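Local coordinates for protein enoyl-CoA hydratase (Mycolicibacterium smegmatis, PDB 7MCM) that probably catalyses the reversible hydration of 2-trans-enoyl-CoA to (3S)-3-hydroxyacyl-CoA in fatty acid metabolism, as a member of the crotonase-like family, at residues F35-N47 with G94-V107. Numbering follows the deposited sequence.
Sequences FIDAFDAAVDAAN and GIQRVPRALQRCEV
D40 reaches across to R97 and R104 at once, one carboxylate oxygen for each, and so occupies the middle of a salt-bridge network between two neighbouring helices of the crotonase fold. Here salt bridges line one side of the interface and apolar side chains the other. The axes of segments 35-47 and 97-104 are nearly parallel (5°), with a closest approach of 9.4 Å. D40 OD2 accepts from R97 NH2 at 2.5 Å through its anti lone pair, the two flat groups being nearly coplanar. R97 NH2 also meets D37 OD1 at 2.8 Å, nearly along the C-O axis. A bend at chi3 (59°) brings R97 NH2 within reach of both carboxylates, while I36 CG2 lies over the centre of one guanidinium face. R104, extended from CG to NE, gives NH2 to D40 OD1 at 2.7 Å from above the carboxylate plane and NE to D44 OD1 at 2.9 Å. Water joins in, donating to D40 OD1 and R97 O and accepting from R104 NH1.

On the apolar side, the F39 ring presents its edge to A101 CB and L102 CG, and V43 CG1 packs against C105 CB. The N47 amide bridges two backbone groups: ND2 donates to R104 O at 2.9 Å, and OD1 accepts from E106 N at 2.7 Å with an almost straight N-H...O angle of 169°. Farther out, helix 35-47 rests on strands 8-13 and 16-21, V43 touching W19, whereas V98 and L102 face L124 of helix 120-127. E106 OE1 forms a salt bridge with R217 NH1, which also donates to N47 O.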
ATOM      1  N   PHE B  35       9.363  -7.166  32.381  1.00 42.50           N
ATOM      2  CA  PHE B  35       9.886  -6.040  31.618  1.00 40.76           C
ATOM      3  C   PHE B  35       8.858  -5.530  30.617  1.00 43.26           C
ATOM      4  O   PHE B  35       8.668  -4.313  30.466  1.00 41.96           O
ATOM      5  CB  PHE B  35      11.174  -6.408  30.882  1.00 43.58           C
ATOM      6  CG  PHE B  35      11.697  -5.283  30.045  1.00 34.05           C
ATOM      7  CD1 PHE B  35      11.267  -5.110  28.739  1.00 35.55           C
ATOM      8  CD2 PHE B  35      12.562  -4.343  30.593  1.00 37.28           C
ATOM      9  CE1 PHE B  35      11.711  -4.035  27.994  1.00 32.08           C
ATOM     10  CE2 PHE B  35      13.016  -3.273  29.841  1.00 40.25           C
ATOM     11  CZ  PHE B  35      12.591  -3.124  28.542  1.00 32.54           C
ATOM     12  N   ILE B  36       8.216  -6.447  29.888  1.00 42.93           N
ATOM     13  CA  ILE B  36       7.257  -6.041  28.865  1.00 39.88           C
ATOM     14  C   ILE B  36       6.146  -5.204  29.483  1.00 44.89           C
ATOM     15  O   ILE B  36       5.794  -4.136  28.963  1.00 41.33           O
ATOM     16  CB  ILE B  36       6.714  -7.280  28.126  1.00 44.69           C
ATOM     17  CG1 ILE B  36       7.867  -8.004  27.410  1.00 39.15           C
ATOM     18  CG2 ILE B  36       5.632  -6.870  27.132  1.00 44.26           C
ATOM     19  CD1 ILE B  36       7.507  -9.359  26.795  1.00 41.48           C
ATOM     20  N   ASP B  37       5.622  -5.641  30.635  1.00 43.07           N
ATOM     21  CA  ASP B  37       4.592  -4.878  31.338  1.00 42.67           C
ATOM     22  C   ASP B  37       5.082  -3.480  31.713  1.00 42.50           C
ATOM     23  O   ASP B  37       4.341  -2.500  31.580  1.00 44.52           O
ATOM     24  CB  ASP B  37       4.153  -5.633  32.595  1.00 45.70           C
ATOM     25  CG  ASP B  37       3.351  -6.882  32.285  1.00 50.33           C
ATOM     26  OD1 ASP B  37       2.828  -7.002  31.158  1.00 54.80           O
ATOM     27  OD2 ASP B  37       3.243  -7.747  33.179  1.00 53.58           O
ATOM     28  N   ALA B  38       6.319  -3.372  32.210  1.00 42.36           N
ATOM     29  CA  ALA B  38       6.866  -2.071  32.593  1.00 40.58           C
ATOM     30  C   ALA B  38       7.073  -1.170  31.378  1.00 37.97           C
ATOM     31  O   ALA B  38       6.884   0.048  31.455  1.00 36.47           O
ATOM     32  CB  ALA B  38       8.191  -2.264  33.328  1.00 37.75           C
ATOM     33  N   PHE B  39       7.482  -1.755  30.254  1.00 38.14           N
ATOM     34  CA  PHE B  39       7.678  -0.977  29.040  1.00 36.90           C
ATOM     35  C   PHE B  39       6.345  -0.443  28.530  1.00 38.67           C
ATOM     36  O   PHE B  39       6.239   0.738  28.181  1.00 39.71           O
ATOM     37  CB  PHE B  39       8.390  -1.836  27.992  1.00 33.34           C
ATOM     38  CG  PHE B  39       8.961  -1.051  26.838  1.00 33.71           C
ATOM     39  CD1 PHE B  39      10.184  -0.408  26.956  1.00 32.31           C
ATOM     40  CD2 PHE B  39       8.283  -0.971  25.640  1.00 38.11           C
ATOM     41  CE1 PHE B  39      10.720   0.314  25.901  1.00 34.28           C
ATOM     42  CE2 PHE B  39       8.805  -0.241  24.570  1.00 39.16           C
ATOM     43  CZ  PHE B  39      10.026   0.400  24.704  1.00 39.52           C
ATOM     44  N   ASP B  40       5.309  -1.289  28.514  1.00 38.63           N
ATOM     45  CA  ASP B  40       3.957  -0.814  28.232  1.00 45.33           C
ATOM     46  C   ASP B  40       3.591   0.367  29.123  1.00 41.22           C
ATOM     47  O   ASP B  40       3.154   1.413  28.636  1.00 37.56           O
ATOM     48  CB  ASP B  40       2.941  -1.941  28.426  1.00 43.42           C
ATOM     49  CG  ASP B  40       2.653  -2.701  27.149  1.00 48.87           C
ATOM     50  OD1 ASP B  40       2.805  -2.132  26.045  1.00 51.60           O
ATOM     51  OD2 ASP B  40       2.269  -3.884  27.250  1.00 56.97           O
ATOM     52  N   ALA B  41       3.767   0.213  30.440  1.00 43.28           N
ATOM     53  CA  ALA B  41       3.369   1.266  31.374  1.00 40.17           C
ATOM     54  C   ALA B  41       4.162   2.551  31.143  1.00 39.91           C
ATOM     55  O   ALA B  41       3.600   3.650  31.189  1.00 41.80           O
ATOM     56  CB  ALA B  41       3.538   0.784  32.814  1.00 44.45           C
ATOM     57  N   ALA B  42       5.471   2.431  30.885  1.00 41.40           N
ATOM     58  CA  ALA B  42       6.307   3.611  30.683  1.00 38.05           C
ATOM     59  C   ALA B  42       5.875   4.390  29.448  1.00 40.08           C
ATOM     60  O   ALA B  42       5.819   5.625  29.473  1.00 39.95           O
ATOM     61  CB  ALA B  42       7.777   3.205  30.574  1.00 31.83           C
ATOM     62  N   VAL B  43       5.578   3.687  28.354  1.00 35.46           N
ATOM     63  CA  VAL B  43       5.091   4.358  27.152  1.00 39.26           C
ATOM     64  C   VAL B  43       3.778   5.074  27.438  1.00 39.62           C
ATOM     65  O   VAL B  43       3.599   6.245  27.083  1.00 33.48           O
ATOM     66  CB  VAL B  43       4.951   3.359  25.988  1.00 32.65           C
ATOM     67  CG1 VAL B  43       4.158   3.990  24.828  1.00 33.28           C
ATOM     68  CG2 VAL B  43       6.325   2.953  25.493  1.00 32.17           C
ATOM     69  N   ASP B  44       2.835   4.381  28.079  1.00 35.31           N
ATOM     70  CA  ASP B  44       1.548   5.007  28.354  1.00 40.60           C
ATOM     71  C   ASP B  44       1.694   6.208  29.286  1.00 42.34           C
ATOM     72  O   ASP B  44       0.971   7.202  29.143  1.00 38.24           O
ATOM     73  CB  ASP B  44       0.572   3.979  28.928  1.00 40.43           C
ATOM     74  CG  ASP B  44       0.115   2.978  27.886  1.00 48.67           C
ATOM     75  OD1 ASP B  44       0.377   3.227  26.688  1.00 47.54           O
ATOM     76  OD2 ASP B  44      -0.505   1.960  28.249  1.00 56.93           O
ATOM     77  N   ALA B  45       2.607   6.129  30.258  1.00 42.15           N
ATOM     78  CA  ALA B  45       2.789   7.245  31.183  1.00 44.58           C
ATOM     79  C   ALA B  45       3.468   8.422  30.497  1.00 42.43           C
ATOM     80  O   ALA B  45       3.148   9.582  30.779  1.00 41.10           O
ATOM     81  CB  ALA B  45       3.594   6.801  32.402  1.00 39.95           C
ATOM     82  N   ALA B  46       4.415   8.146  29.606  1.00 41.11           N
ATOM     83  CA  ALA B  46       5.082   9.226  28.888  1.00 41.69           C
ATOM     84  C   ALA B  46       4.123   9.913  27.921  1.00 37.13           C
ATOM     85  O   ALA B  46       4.130  11.142  27.807  1.00 41.03           O
ATOM     86  CB  ALA B  46       6.318   8.685  28.165  1.00 33.34           C
ATOM     87  N   ASN B  47       3.272   9.142  27.236  1.00 38.42           N
ATOM     88  CA  ASN B  47       2.246   9.749  26.390  1.00 40.55           C
ATOM     89  C   ASN B  47       1.324  10.656  27.193  1.00 42.59           C
ATOM     90  O   ASN B  47       0.910  11.717  26.712  1.00 42.81           O
ATOM     91  CB  ASN B  47       1.408   8.675  25.701  1.00 40.33           C
ATOM     92  CG  ASN B  47       2.144   8.003  24.574  1.00 41.36           C
ATOM     93  OD1 ASN B  47       3.162   8.509  24.094  1.00 38.29           O
ATOM     94  ND2 ASN B  47       1.642   6.848  24.146  1.00 39.40           N
ATOM     95  N   GLY B  94       3.767 -12.252  22.629  1.00 77.68           N
ATOM     96  CA  GLY B  94       4.336 -11.554  23.780  1.00 62.48           C
ATOM     97  C   GLY B  94       5.550 -10.695  23.460  1.00 48.81           C
ATOM     98  O   GLY B  94       5.640  -9.551  23.906  1.00 46.03           O
ATOM     99  N   ILE B  95       6.511 -11.238  22.706  1.00 54.46           N
ATOM    100  CA  ILE B  95       7.672 -10.454  22.288  1.00 47.64           C
ATOM    101  C   ILE B  95       7.307  -9.321  21.349  1.00 47.76           C
ATOM    102  O   ILE B  95       8.154  -8.466  21.080  1.00 50.63           O
ATOM    103  CB  ILE B  95       8.740 -11.317  21.581  1.00 42.41           C
ATOM    104  N   GLN B  96       6.074  -9.283  20.849  1.00 47.10           N
ATOM    105  CA  GLN B  96       5.658  -8.242  19.920  1.00 48.10           C
ATOM    106  C   GLN B  96       4.970  -7.072  20.607  1.00 47.70           C
ATOM    107  O   GLN B  96       4.693  -6.066  19.947  1.00 36.34           O
ATOM    108  CB  GLN B  96       4.750  -8.846  18.843  1.00 45.95           C
ATOM    109  CG  GLN B  96       5.503  -9.783  17.900  1.00 41.42           C
ATOM    110  CD  GLN B  96       4.655 -10.298  16.750  1.00 47.84           C
ATOM    111  OE1 GLN B  96       3.446 -10.064  16.692  1.00 44.24           O
ATOM    112  NE2 GLN B  96       5.295 -11.016  15.823  1.00 40.31           N
ATOM    113  N   ARG B  97       4.743  -7.157  21.921  1.00 38.77           N
ATOM    114  CA  ARG B  97       4.171  -6.036  22.657  1.00 43.47           C
ATOM    115  C   ARG B  97       5.126  -4.847  22.687  1.00 40.45           C
ATOM    116  O   ARG B  97       4.684  -3.695  22.641  1.00 38.01           O
ATOM    117  CB  ARG B  97       3.803  -6.477  24.073  1.00 48.85           C
ATOM    118  CG  ARG B  97       2.562  -7.344  24.137  1.00 48.18           C
ATOM    119  CD  ARG B  97       2.323  -7.873  25.544  1.00 52.18           C
ATOM    120  NE  ARG B  97       2.177  -6.803  26.522  1.00 51.22           N
ATOM    121  CZ  ARG B  97       2.174  -6.999  27.834  1.00 56.89           C
ATOM    122  NH1 ARG B  97       2.305  -8.212  28.350  1.00 57.38           N
ATOM    123  NH2 ARG B  97       2.022  -5.956  28.648  1.00 53.23           N
ATOM    124  N   VAL B  98       6.434  -5.102  22.808  1.00 42.81           N
ATOM    125  CA  VAL B  98       7.408  -4.004  22.824  1.00 43.37           C
ATOM    126  C   VAL B  98       7.414  -3.213  21.517  1.00 41.34           C
ATOM    127  O   VAL B  98       7.327  -1.972  21.572  1.00 39.62           O
ATOM    128  CB  VAL B  98       8.804  -4.544  23.192  1.00 43.56           C
ATOM    129  CG1 VAL B  98       9.894  -3.556  22.770  1.00 41.48           C
ATOM    130  CG2 VAL B  98       8.879  -4.828  24.664  1.00 40.79           C
ATOM    131  N   PRO B  99       7.508  -3.835  20.330  1.00 41.60           N
ATOM    132  CA  PRO B  99       7.400  -3.043  19.096  1.00 38.27           C
ATOM    133  C   PRO B  99       6.109  -2.257  19.011  1.00 37.36           C
ATOM    134  O   PRO B  99       6.114  -1.092  18.593  1.00 38.62           O
ATOM    135  CB  PRO B  99       7.470  -4.104  17.989  1.00 47.09           C
ATOM    136  CG  PRO B  99       8.074  -5.274  18.615  1.00 40.70           C
ATOM    137  CD  PRO B  99       7.746  -5.262  20.044  1.00 46.72           C
ATOM    138  N   ARG B 100       4.994  -2.865  19.414  1.00 38.38           N
ATOM    139  CA  ARG B 100       3.717  -2.172  19.336  1.00 38.99           C
ATOM    140  C   ARG B 100       3.671  -1.013  20.320  1.00 40.35           C
ATOM    141  O   ARG B 100       3.043   0.011  20.035  1.00 40.80           O
ATOM    142  CB  ARG B 100       2.572  -3.149  19.600  1.00 39.64           C
ATOM    143  CG  ARG B 100       2.445  -4.232  18.530  1.00 41.55           C
ATOM    144  CD  ARG B 100       1.141  -4.990  18.639  1.00 48.69           C
ATOM    145  NE  ARG B 100       1.084  -6.084  17.678  1.00 55.79           N
ATOM    146  CZ  ARG B 100       0.771  -5.941  16.396  1.00 57.77           C
ATOM    147  NH1 ARG B 100       0.487  -4.753  15.882  1.00 47.96           N
ATOM    148  NH2 ARG B 100       0.769  -7.013  15.605  1.00 52.64           N
ATOM    149  N   ALA B 101       4.328  -1.153  21.475  1.00 37.48           N
ATOM    150  CA  ALA B 101       4.390  -0.040  22.421  1.00 42.71           C
ATOM    151  C   ALA B 101       5.148   1.144  21.826  1.00 45.22           C
ATOM    152  O   ALA B 101       4.696   2.296  21.905  1.00 40.44           O
ATOM    153  CB  ALA B 101       5.025  -0.501  23.735  1.00 40.85           C
ATOM    154  N   LEU B 102       6.296   0.877  21.195  1.00 40.18           N
ATOM    155  CA  LEU B 102       7.061   1.961  20.592  1.00 40.85           C
ATOM    156  C   LEU B 102       6.286   2.603  19.456  1.00 41.49           C
ATOM    157  O   LEU B 102       6.426   3.807  19.209  1.00 45.22           O
ATOM    158  CB  LEU B 102       8.407   1.429  20.105  1.00 44.72           C
ATOM    159  CG  LEU B 102       9.515   1.548  21.143  1.00 42.67           C
ATOM    160  CD1 LEU B 102      10.794   1.002  20.567  1.00 34.14           C
ATOM    161  CD2 LEU B 102       9.679   3.004  21.592  1.00 32.72           C
ATOM    162  N   GLN B 103       5.438   1.821  18.781  1.00 40.02           N
ATOM    163  CA  GLN B 103       4.605   2.351  17.710  1.00 41.54           C
ATOM    164  C   GLN B 103       3.582   3.340  18.223  1.00 42.64           C
ATOM    165  O   GLN B 103       3.180   4.238  17.482  1.00 40.33           O
ATOM    166  CB  GLN B 103       3.870   1.218  16.989  1.00 42.57           C
ATOM    167  CG  GLN B 103       4.662   0.485  15.923  1.00 55.37           C
ATOM    168  CD  GLN B 103       5.115   1.411  14.805  1.00 59.23           C
ATOM    169  OE1 GLN B 103       6.295   1.757  14.693  1.00 57.81           O
ATOM    170  NE2 GLN B 103       4.163   1.815  13.959  1.00 58.82           N
ATOM    171  N   ARG B 104       3.105   3.167  19.450  1.00 42.55           N
ATOM    172  CA  ARG B 104       2.154   4.117  20.001  1.00 41.45           C
ATOM    173  C   ARG B 104       2.821   5.160  20.890  1.00 40.98           C
ATOM    174  O   ARG B 104       2.131   6.053  21.400  1.00 40.18           O
ATOM    175  CB  ARG B 104       1.036   3.381  20.752  1.00 44.19           C
ATOM    176  CG  ARG B 104       1.438   2.840  22.095  1.00 47.10           C
ATOM    177  CD  ARG B 104       0.246   2.284  22.889  1.00 49.96           C
ATOM    178  NE  ARG B 104       0.691   1.786  24.189  1.00 44.71           N
ATOM    179  CZ  ARG B 104       1.141   0.554  24.394  1.00 50.35           C
ATOM    180  NH1 ARG B 104       1.170  -0.345  23.421  1.00 45.03           N
ATOM    181  NH2 ARG B 104       1.578   0.214  25.606  1.00 49.83           N
ATOM    182  N   CYS B 105       4.145   5.098  21.055  1.00 39.07           N
ATOM    183  CA  CYS B 105       4.858   6.108  21.833  1.00 42.26           C
ATOM    184  C   CYS B 105       4.931   7.417  21.062  1.00 37.51           C
ATOM    185  O   CYS B 105       5.550   7.481  19.991  1.00 34.36           O
ATOM    186  CB  CYS B 105       6.263   5.629  22.178  1.00 36.10           C
ATOM    187  SG  CYS B 105       7.133   6.746  23.315  1.00 38.55           S
ATOM    188  N   GLU B 106       4.354   8.474  21.643  1.00 36.64           N
ATOM    189  CA  GLU B 106       4.268   9.766  20.977  1.00 34.96           C
ATOM    190  C   GLU B 106       5.534  10.595  21.107  1.00 33.46           C
ATOM    191  O   GLU B 106       5.671  11.593  20.392  1.00 38.60           O
ATOM    192  CB  GLU B 106       3.102  10.578  21.527  1.00 40.31           C
ATOM    193  CG  GLU B 106       1.795   9.853  21.500  1.00 43.11           C
ATOM    194  CD  GLU B 106       0.692  10.687  22.105  1.00 52.75           C
ATOM    195  OE1 GLU B 106       0.928  11.893  22.370  1.00 53.60           O
ATOM    196  OE2 GLU B 106      -0.410  10.134  22.318  1.00 61.36           O
ATOM    197  N   VAL B 107       6.436  10.248  22.015  1.00 31.92           N
ATOM    198  CA  VAL B 107       7.625  11.074  22.189  1.00 32.85           C
ATOM    199  C   VAL B 107       8.795  10.396  21.485  1.00 35.86           C
ATOM    200  O   VAL B 107       8.840   9.158  21.403  1.00 31.20           O
ATOM    201  CB  VAL B 107       7.920  11.352  23.678  1.00 38.58           C
ATOM    202  CG1 VAL B 107       6.630  11.720  24.430  1.00 41.86           C
ATOM    203  CG2 VAL B 107       8.597  10.200  24.327  1.00 36.81           C
TER
HETATM  204  O   HOH W   1       2.295  -3.016  23.595  1.00 44.99           O